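Local coordinates for protein pseudopodium-enriched atypical kinase 1 (Homo sapiens, PDB 6BHC) that adopts a protein kinase fold but is classed as a pseudokinase, probably acting in signalling as a dimerising scaffold more than as a phosphotransferase, at residues N116-C121 and R237-N242; H201-L206 and F243-Q248; Q261-P266 and G283-E288. The protein carries 1 engineered substitution. All blocks are in the same frame, centred on the assembly; numbering follows the deposited sequence.

Interaction 1 (N116-C121 and R237-N242)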
loop_
_atom_site.group_PDB
_atom_site.type_symbol
_atom_site.label_atom_id
_atom_site.label_comp_id
_atom_site.label_asym_id
_atom_site.label_seq_id
_atom_site.Cartn_x
_atom_site.Cartn_y
_atom_site.Cartn_z
ATOM N N ASN A 116 -24.324 0.685 -5.573
ATOM C CA ASN A 116 -25.234 1.808 -5.383
ATOM C C ASN A 116 -26.678 1.467 -5.739
ATOM O O ASN A 116 -27.497 2.373 -5.922
ATOM C CB ASN A 116 -24.755 3.009 -6.196
ATOM C CG ASN A 116 -23.348 3.430 -5.831
ATOM O OD1 ASN A 116 -22.424 3.306 -6.633
ATOM N ND2 ASN A 116 -23.178 3.930 -4.613
ATOM N N ILE A 117 -27.009 0.184 -5.841
ATOM C CA ILE A 117 -28.368 -0.257 -6.126
ATOM C C ILE A 117 -28.798 -1.213 -5.023
ATOM O O ILE A 117 -28.022 -2.078 -4.602
ATOM C CB ILE A 117 -28.476 -0.915 -7.519
ATOM C CG1 ILE A 117 -28.087 0.093 -8.602
ATOM C CG2 ILE A 117 -29.888 -1.443 -7.764
ATOM C CD1 ILE A 117 -28.273 -0.408 -10.011
ATOM N N GLN A 118 -30.033 -1.052 -4.553
ATOM C CA GLN A 118 -30.493 -1.782 -3.380
ATOM C C GLN A 118 -30.546 -3.281 -3.648
ATOM O O GLN A 118 -31.052 -3.723 -4.685
ATOM C CB GLN A 118 -31.869 -1.279 -2.946
ATOM C CG GLN A 118 -32.374 -1.925 -1.670
ATOM C CD GLN A 118 -33.607 -1.243 -1.120
ATOM O OE1 GLN A 118 -34.549 -0.947 -1.854
ATOM N NE2 GLN A 118 -33.606 -0.983 0.182
ATOM N N GLN A 119 -30.019 -4.057 -2.707
ATOM C CA GLN A 119 -30.090 -5.509 -2.722
ATOM C C GLN A 119 -31.056 -5.982 -1.645
ATOM O O GLN A 119 -31.302 -5.291 -0.652
ATOM C CB GLN A 119 -28.712 -6.135 -2.487
ATOM C CG GLN A 119 -27.594 -5.555 -3.332
ATOM C CD GLN A 119 -26.227 -6.052 -2.898
ATOM O OE1 GLN A 119 -26.003 -7.255 -2.761
ATOM N NE2 GLN A 119 -25.307 -5.123 -2.666
ATOM N N ASP A 120 -31.603 -7.179 -1.848
ATOM C CA ASP A 120 -32.483 -7.794 -0.868
ATOM C C ASP A 120 -32.142 -9.272 -0.750
ATOM O O ASP A 120 -31.619 -9.879 -1.687
ATOM C CB ASP A 120 -33.964 -7.619 -1.238
ATOM C CG ASP A 120 -34.353 -8.397 -2.479
ATOM O OD1 ASP A 120 -34.763 -9.569 -2.342
ATOM O OD2 ASP A 120 -34.252 -7.837 -3.591
ATOM N N CYS A 121 -32.441 -9.843 0.416
ATOM C CA CYS A 121 -32.201 -11.257 0.680
ATOM C C CYS A 121 -33.503 -12.000 0.960
ATOM O O CYS A 121 -33.514 -12.999 1.683
ATOM C CB CYS A 121 -31.218 -11.436 1.836
ATOM S SG CYS A 121 -31.717 -10.669 3.398
ATOM N N ARG A 237 -22.512 5.965 1.758
ATOM C CA ARG A 237 -22.780 5.081 0.631
ATOM C C ARG A 237 -24.214 5.295 0.159
ATOM O O ARG A 237 -25.163 5.032 0.906
ATOM C CB ARG A 237 -22.552 3.620 1.017
ATOM C CG ARG A 237 -23.028 2.624 -0.032
ATOM C CD ARG A 237 -22.803 1.193 0.426
ATOM N NE ARG A 237 -23.335 0.224 -0.526
ATOM C CZ ARG A 237 -23.263 -1.092 -0.363
ATOM N NH1 ARG A 237 -22.679 -1.597 0.715
ATOM N NH2 ARG A 237 -23.774 -1.905 -1.278
ATOM N N LEU A 238 -24.367 5.772 -1.073
ATOM C CA LEU A 238 -25.681 6.033 -1.642
ATOM C C LEU A 238 -26.232 4.770 -2.287
ATOM O O LEU A 238 -25.500 4.018 -2.936
ATOM C CB LEU A 238 -25.611 7.168 -2.670
ATOM C CG LEU A 238 -26.916 7.608 -3.347
ATOM C CD1 LEU A 238 -26.951 9.119 -3.533
ATOM C CD2 LEU A 238 -27.099 6.912 -4.689
ATOM N N ILE A 239 -27.531 4.544 -2.109
ATOM C CA ILE A 239 -28.201 3.354 -2.615
ATOM C C ILE A 239 -29.501 3.782 -3.282
ATOM O O ILE A 239 -30.364 4.392 -2.636
ATOM C CB ILE A 239 -28.463 2.329 -1.499
ATOM C CG1 ILE A 239 -27.152 1.644 -1.096
ATOM C CG2 ILE A 239 -29.490 1.310 -1.939
ATOM C CD1 ILE A 239 -27.318 0.534 -0.081
ATOM N N VAL A 240 -29.636 3.474 -4.570
ATOM C CA VAL A 240 -30.850 3.789 -5.316
ATOM C C VAL A 240 -31.899 2.727 -5.019
ATOM O O VAL A 240 -31.623 1.525 -5.098
ATOM C CB VAL A 240 -30.560 3.873 -6.823
ATOM C CG1 VAL A 240 -31.802 4.324 -7.578
ATOM C CG2 VAL A 240 -29.393 4.809 -7.094
ATOM N N SER A 241 -33.109 3.167 -4.681
ATOM C CA SER A 241 -34.181 2.253 -4.323
ATOM C C SER A 241 -35.473 2.710 -4.983
ATOM O O SER A 241 -35.503 3.691 -5.734
ATOM C CB SER A 241 -34.348 2.164 -2.802
ATOM O OG SER A 241 -34.857 3.379 -2.283
ATOM N N ASN A 242 -36.547 1.977 -4.688
ATOM C CA ASN A 242 -37.886 2.260 -5.186
ATOM C C ASN A 242 -37.947 2.197 -6.705
ATOM O O ASN A 242 -37.904 3.229 -7.383
ATOM C CB ASN A 242 -38.375 3.621 -4.691
ATOM C CG ASN A 242 -39.847 3.837 -4.963
ATOM O OD1 ASN A 242 -40.547 2.920 -5.394
ATOM N ND2 ASN A 242 -40.331 5.045 -4.699
HETATM O O HOH W 1 -35.720 -0.884 -4.143
HETATM O O HOH W 2 -23.053 -4.799 -0.177
#

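Interaction 2 (H201-L206 and F243-Q248)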
loop_
_atom_site.group_PDB
_atom_site.type_symbol
_atom_site.label_atom_id
_atom_site.label_comp_id
_atom_site.label_asym_id
_atom_site.label_seq_id
_atom_site.Cartn_x
_atom_site.Cartn_y
_atom_site.Cartn_z
ATOM N N HIS A 201 -35.237 4.398 -14.307
ATOM C CA HIS A 201 -35.823 4.417 -12.970
ATOM C C HIS A 201 -37.159 5.154 -12.962
ATOM O O HIS A 201 -38.148 4.658 -12.408
ATOM C CB HIS A 201 -34.842 5.051 -11.985
ATOM C CG HIS A 201 -35.262 4.936 -10.553
ATOM N ND1 HIS A 201 -36.171 5.795 -9.973
ATOM C CD2 HIS A 201 -34.891 4.070 -9.582
ATOM C CE1 HIS A 201 -36.342 5.461 -8.707
ATOM N NE2 HIS A 201 -35.577 4.417 -8.444
ATOM N N CYS A 202 -37.200 6.348 -13.555
ATOM C CA CYS A 202 -38.401 7.156 -13.773
ATOM C C CYS A 202 -38.995 7.739 -12.497
ATOM O O CYS A 202 -40.069 8.353 -12.553
ATOM C CB CYS A 202 -39.492 6.373 -14.512
ATOM S SG CYS A 202 -39.019 5.807 -16.153
ATOM N N ASP A 203 -38.341 7.580 -11.353
ATOM C CA ASP A 203 -38.848 8.147 -10.107
ATOM C C ASP A 203 -37.673 8.523 -9.207
ATOM O O ASP A 203 -37.623 8.174 -8.026
ATOM C CB ASP A 203 -39.803 7.176 -9.414
ATOM C CG ASP A 203 -40.617 7.841 -8.319
ATOM O OD1 ASP A 203 -40.901 9.052 -8.443
ATOM O OD2 ASP A 203 -40.971 7.156 -7.337
ATOM N N LEU A 204 -36.707 9.246 -9.765
ATOM C CA LEU A 204 -35.521 9.660 -9.024
ATOM C C LEU A 204 -35.888 10.850 -8.147
ATOM O O LEU A 204 -35.935 11.991 -8.609
ATOM C CB LEU A 204 -34.385 9.998 -9.980
ATOM C CG LEU A 204 -33.795 8.810 -10.744
ATOM C CD1 LEU A 204 -32.726 9.270 -11.724
ATOM C CD2 LEU A 204 -33.230 7.783 -9.772
ATOM N N ARG A 205 -36.158 10.580 -6.873
ATOM C CA ARG A 205 -36.446 11.611 -5.888
ATOM C C ARG A 205 -35.547 11.402 -4.679
ATOM O O ARG A 205 -35.090 10.288 -4.412
ATOM C CB ARG A 205 -37.928 11.599 -5.480
ATOM C CG ARG A 205 -38.859 12.085 -6.585
ATOM C CD ARG A 205 -40.331 12.026 -6.190
ATOM N NE ARG A 205 -40.843 10.659 -6.153
ATOM C CZ ARG A 205 -41.192 10.019 -5.041
ATOM N NH1 ARG A 205 -41.095 10.625 -3.867
ATOM N NH2 ARG A 205 -41.648 8.776 -5.105
ATOM N N LEU A 206 -35.287 12.493 -3.952
ATOM C CA LEU A 206 -34.307 12.441 -2.870
ATOM C C LEU A 206 -34.726 11.472 -1.771
ATOM O O LEU A 206 -33.866 10.896 -1.095
ATOM C CB LEU A 206 -34.081 13.840 -2.296
ATOM C CG LEU A 206 -33.395 14.845 -3.227
ATOM C CD1 LEU A 206 -33.173 16.177 -2.525
ATOM C CD2 LEU A 206 -32.079 14.287 -3.748
ATOM N N PHE A 243 -38.063 0.985 -7.244
ATOM C CA PHE A 243 -38.206 0.763 -8.677
ATOM C C PHE A 243 -39.655 0.507 -9.076
ATOM O O PHE A 243 -39.918 -0.274 -9.998
ATOM C CB PHE A 243 -37.314 -0.397 -9.120
ATOM C CG PHE A 243 -35.848 -0.069 -9.113
ATOM C CD1 PHE A 243 -35.136 -0.023 -7.925
ATOM C CD2 PHE A 243 -35.181 0.195 -10.299
ATOM C CE1 PHE A 243 -33.788 0.281 -7.920
ATOM C CE2 PHE A 243 -33.833 0.499 -10.301
ATOM C CZ PHE A 243 -33.136 0.542 -9.111
ATOM N N SER A 244 -40.607 1.157 -8.398
ATOM C CA SER A 244 -42.018 0.929 -8.694
ATOM C C SER A 244 -42.421 1.521 -10.038
ATOM O O SER A 244 -43.355 1.023 -10.676
ATOM C CB SER A 244 -42.888 1.514 -7.582
ATOM O OG SER A 244 -42.492 1.030 -6.311
ATOM N N GLN A 245 -41.746 2.582 -10.478
ATOM C CA GLN A 245 -42.048 3.241 -11.740
ATOM C C GLN A 245 -41.072 2.858 -12.847
ATOM O O GLN A 245 -41.091 3.475 -13.916
ATOM C CB GLN A 245 -42.041 4.761 -11.557
ATOM C CG GLN A 245 -42.825 5.263 -10.355
ATOM C CD GLN A 245 -44.316 5.323 -10.609
ATOM O OE1 GLN A 245 -45.027 4.331 -10.449
ATOM N NE2 GLN A 245 -44.799 6.495 -11.005
ATOM N N ALA A 246 -40.225 1.859 -12.613
ATOM C CA ALA A 246 -39.163 1.542 -13.557
ATOM C C ALA A 246 -39.726 0.963 -14.848
ATOM O O ALA A 246 -40.659 0.154 -14.834
ATOM C CB ALA A 246 -38.173 0.560 -12.930
ATOM N N LYS A 247 -39.151 1.386 -15.969
ATOM C CA LYS A 247 -39.521 0.885 -17.284
ATOM C C LYS A 247 -38.478 -0.112 -17.768
ATOM O O LYS A 247 -37.277 0.080 -17.563
ATOM C CB LYS A 247 -39.655 2.030 -18.289
ATOM C CG LYS A 247 -40.688 3.075 -17.911
ATOM C CD LYS A 247 -42.083 2.481 -17.874
ATOM C CE LYS A 247 -43.119 3.541 -17.544
ATOM N NZ LYS A 247 -44.497 2.976 -17.526
ATOM N N GLN A 248 -38.946 -1.178 -18.412
ATOM C CA GLN A 248 -38.089 -2.241 -18.928
ATOM C C GLN A 248 -38.352 -2.384 -20.422
ATOM O O GLN A 248 -39.408 -2.885 -20.823
ATOM C CB GLN A 248 -38.353 -3.557 -18.196
ATOM C CG GLN A 248 -37.630 -4.759 -18.783
ATOM C CD GLN A 248 -36.206 -4.888 -18.282
ATOM O OE1 GLN A 248 -35.957 -4.871 -17.076
ATOM N NE2 GLN A 248 -35.262 -5.020 -19.207
HETATM O O HOH W 3 -39.187 3.664 -9.959
#

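Interaction 3 (Q261-P266 and G283-E288)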
loop_
_atom_site.group_PDB
_atom_site.type_symbol
_atom_site.label_atom_id
_atom_site.label_comp_id
_atom_site.label_asym_id
_atom_site.label_seq_id
_atom_site.Cartn_x
_atom_site.Cartn_y
_atom_site.Cartn_z
ATOM N N GLN A 261 -45.953 15.821 -13.005
ATOM C CA GLN A 261 -45.319 16.147 -14.275
ATOM C C GLN A 261 -44.167 17.132 -14.131
ATOM O O GLN A 261 -43.463 17.385 -15.116
ATOM C CB GLN A 261 -46.354 16.714 -15.249
ATOM C CG GLN A 261 -47.455 15.736 -15.624
ATOM C CD GLN A 261 -48.526 16.374 -16.486
ATOM O OE1 GLN A 261 -48.585 17.596 -16.620
ATOM N NE2 GLN A 261 -49.382 15.546 -17.078
ATOM N N SER A 262 -43.955 17.692 -12.937
ATOM C CA SER A 262 -42.840 18.608 -12.735
ATOM C C SER A 262 -41.493 17.906 -12.849
ATOM O O SER A 262 -40.469 18.579 -13.004
ATOM C CB SER A 262 -42.957 19.292 -11.372
ATOM O OG SER A 262 -42.797 18.358 -10.317
ATOM N N ARG A 263 -41.473 16.575 -12.777
ATOM C CA ARG A 263 -40.249 15.795 -12.912
ATOM C C ARG A 263 -40.235 14.962 -14.188
ATOM O O ARG A 263 -39.438 14.026 -14.305
ATOM C CB ARG A 263 -40.058 14.900 -11.689
ATOM C CG ARG A 263 -40.012 15.659 -10.376
ATOM C CD ARG A 263 -39.788 14.724 -9.201
ATOM N NE ARG A 263 -39.704 15.457 -7.943
ATOM C CZ ARG A 263 -38.577 15.952 -7.442
ATOM N NH1 ARG A 263 -37.431 15.789 -8.091
ATOM N NH2 ARG A 263 -38.595 16.609 -6.290
ATOM N N LEU A 264 -41.103 15.278 -15.143
ATOM C CA LEU A 264 -41.152 14.584 -16.421
ATOM C C LEU A 264 -40.419 15.393 -17.480
ATOM O O LEU A 264 -40.585 16.613 -17.569
ATOM C CB LEU A 264 -42.597 14.341 -16.859
ATOM C CG LEU A 264 -43.430 13.401 -15.991
ATOM C CD1 LEU A 264 -44.815 13.214 -16.597
ATOM C CD2 LEU A 264 -42.717 12.067 -15.820
ATOM N N ALA A 265 -39.608 14.706 -18.280
ATOM C CA ALA A 265 -38.841 15.371 -19.319
ATOM C C ALA A 265 -39.780 16.006 -20.346
ATOM O O ALA A 265 -40.911 15.547 -20.532
ATOM C CB ALA A 265 -37.901 14.379 -20.001
ATOM N N PRO A 266 -39.340 17.074 -21.019
ATOM C CA PRO A 266 -40.237 17.766 -21.960
ATOM C C PRO A 266 -40.744 16.888 -23.090
ATOM O O PRO A 266 -41.868 17.101 -23.564
ATOM C CB PRO A 266 -39.366 18.914 -22.490
ATOM C CG PRO A 266 -38.349 19.138 -21.425
ATOM C CD PRO A 266 -38.060 17.785 -20.852
ATOM N N GLY A 283 -30.895 16.206 -13.252
ATOM C CA GLY A 283 -30.684 17.643 -13.275
ATOM C C GLY A 283 -31.542 18.380 -12.268
ATOM O O GLY A 283 -31.111 19.385 -11.695
ATOM N N ILE A 284 -32.765 17.898 -12.039
ATOM C CA ILE A 284 -33.613 18.479 -11.004
ATOM C C ILE A 284 -33.026 18.217 -9.624
ATOM O O ILE A 284 -33.077 19.079 -8.738
ATOM C CB ILE A 284 -35.047 17.930 -11.124
ATOM C CG1 ILE A 284 -35.679 18.371 -12.445
ATOM C CG2 ILE A 284 -35.901 18.375 -9.944
ATOM C CD1 ILE A 284 -37.104 17.905 -12.623
ATOM N N LEU A 285 -32.450 17.028 -9.421
ATOM C CA LEU A 285 -31.888 16.690 -8.117
ATOM C C LEU A 285 -30.725 17.598 -7.748
ATOM O O LEU A 285 -30.498 17.859 -6.562
ATOM C CB LEU A 285 -31.439 15.229 -8.099
ATOM C CG LEU A 285 -32.528 14.171 -8.268
ATOM C CD1 LEU A 285 -31.928 12.781 -8.135
ATOM C CD2 LEU A 285 -33.644 14.379 -7.258
ATOM N N ILE A 286 -29.976 18.084 -8.742
ATOM C CA ILE A 286 -28.850 18.969 -8.458
ATOM C C ILE A 286 -29.331 20.242 -7.779
ATOM O O ILE A 286 -28.736 20.706 -6.799
ATOM C CB ILE A 286 -28.068 19.276 -9.748
ATOM C CG1 ILE A 286 -27.395 18.010 -10.277
ATOM C CG2 ILE A 286 -27.042 20.373 -9.501
ATOM C CD1 ILE A 286 -26.552 18.242 -11.510
ATOM N N TYR A 287 -30.419 20.824 -8.284
ATOM C CA TYR A 287 -30.987 22.008 -7.649
ATOM C C TYR A 287 -31.470 21.700 -6.237
ATOM O O TYR A 287 -31.219 22.475 -5.305
ATOM C CB TYR A 287 -32.133 22.555 -8.498
ATOM C CG TYR A 287 -31.697 23.404 -9.672
ATOM C CD1 TYR A 287 -31.245 22.823 -10.853
ATOM C CD2 TYR A 287 -31.753 24.791 -9.605
ATOM C CE1 TYR A 287 -30.853 23.602 -11.929
ATOM C CE2 TYR A 287 -31.364 25.576 -10.673
ATOM C CZ TYR A 287 -30.916 24.978 -11.831
ATOM O OH TYR A 287 -30.532 25.766 -12.891
ATOM N N GLU A 288 -32.160 20.571 -6.058
ATOM C CA GLU A 288 -32.736 20.251 -4.754
ATOM C C GLU A 288 -31.654 19.950 -3.723
ATOM O O GLU A 288 -31.759 20.379 -2.567
ATOM C CB GLU A 288 -33.704 19.076 -4.889
ATOM C CG GLU A 288 -34.930 19.399 -5.735
ATOM C CD GLU A 288 -35.894 18.232 -5.858
ATOM O OE1 GLU A 288 -35.432 17.073 -5.908
ATOM O OE2 GLU A 288 -37.118 18.478 -5.904
#

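Interaction 1 (N116-C121 and R237-N242)
N116 reaches the edge of strand 237-240 with both its backbone and its side chain. Three hydrogen bonds tie the segments together. The N116 ND2 to L238 O bond, 2.9 Å, is nearly straight and lies in the amide plane of N116. With CG beside its own backbone N (chi1 -58°), the amide is turned along the strand to meet this carbonyl. V240 N donates to N116 O at 2.8 Å and V240 O accepts from Q118 N at 3.1 Å, so I117 and V240 form a single beta bridge. Van der Waals contacts accompany the bonds: I239 CG2 sits 3.6 Å from Q118 CA, and the V240 CG2 methyl lies against the N116 carbonyl oxygen. Water adds a third kind of link, one molecule donating to Q118 OE1 at 2.6 Å while accepting from N242 N. The Q118 amide is further held by K89 and Y73, and R237 NE binds F115 O, while R237 NH2 and, weakly, Q119 NE2 share a second water. Were N116 an alanine, the buried L238 carbonyl would probably be left without this amide donor. Because strand 237-240 is outermost in its small sheet, with R237 and I239 bonded to strand 209-212, the chemistry implies that the loop after helix 104-109 satisfies buried edge groups which the sheet itself does not pair.

Interaction 2 (H201-L206 and F243-Q248)
H201 meets F243 through a T-shaped aromatic pair, and the histidine can be followed outward from its backbone. Its CB points away from segment 243-248, but a first torsion that sets CG opposite the backbone N (chi1 -171°) brings the imidazole back toward the phenyl group. CD2 then lies 3.8 Å from F243 CE2, over one face of the phenyl ring, with the two planes at 63°. ND1 accepts the amide of D203 at 3.1 Å from D203 N, a short-range bond within the loop that helps fix the ring's rotation, and NE2, at the far end, is hydrogen-bonded to S241 O. L204 CD2 sits over one face of the imidazole and a water over the opposite one, both displaced toward the rim. That water donates to H201 O and accepts from Q245 N, both at 2.8 Å. Farther out, C202 SG touches K247 CG at 3.7 Å and D203 CB packs on Q245 CG, while R205 grips the D203 carboxylate side-on through NE and NH2. H201-C202-D203 stands where kinases carry His-Arg-Asp, and N242-F243-S244 where they carry Asp-Phe-Gly. The histidine-phenylalanine pair is thus consistent with the base of a regulatory spine kept intact: aromatic packing and a bridging water, without direct hydrogen bonds between the segments, join the two loops.

Interaction 3 (Q261-P266 and G283-E288)
The guanidinium of R263 and the carboxylate of E288 come at each other from opposite directions, their planes 58° apart. Both carboxylate oxygens lie at the edge of the guanidinium, near its plane. R263 NH1 donates to E288 OE1 at 3.2 Å, and the bond arrives from above the carboxylate plane, 38° out of it. R263 NH2 and E288 OE2 complete the salt bridge, although their modelled separation is improbably short and its exact value doubtful. I284 CG2 stands 3.5 Å from R263 NH1, approaching the flat group obliquely, as does L285 CD2 from a little farther off. What carries the charge this far is a fully extended arginine chain from CG to NE. Nearer the backbone, I284 CD1 touches S262 O at 3.5 Å. I284 and E288 stand one turn apart on helix 277-289, so a methyl and an acid line the same side of it. A265 and P266 belong to the Ala-Pro-Glu motif that ends a kinase activation segment, and R263 O accepts a hydrogen bond from Q281 NE2 of the same helix. An ionic pair at the end of a long, partly exposed side chain, with aliphatic branches beside it, implies that the charge of E288 is probably offset by R263 while the end of the activation segment rests on the helix.

In the fold
From interaction 1 to interaction 3 the chemistry changes with depth. Interaction 1 is the most buried, and direct hydrogen bonds dominate there; interaction 2 is partly buried, relying on rings and a water; interaction 3, the farthest from the chain's centre, centres on an ionic pair. The first two interlock: segments 237-242 and 243-248 are continuous in the chain, and V240 CG1 packs on H201 CD2 at 3.7 Å. Interactions 2 and 3 also touch, L206 packing on L285 and R205 lying beside R263, so helix 277-289 backs both. Interactions 1 and 3 do not meet, their nearest atoms being about 8 Å apart. Interaction 2 therefore lies between the loop after helix 104-109 and the end of the activation segment.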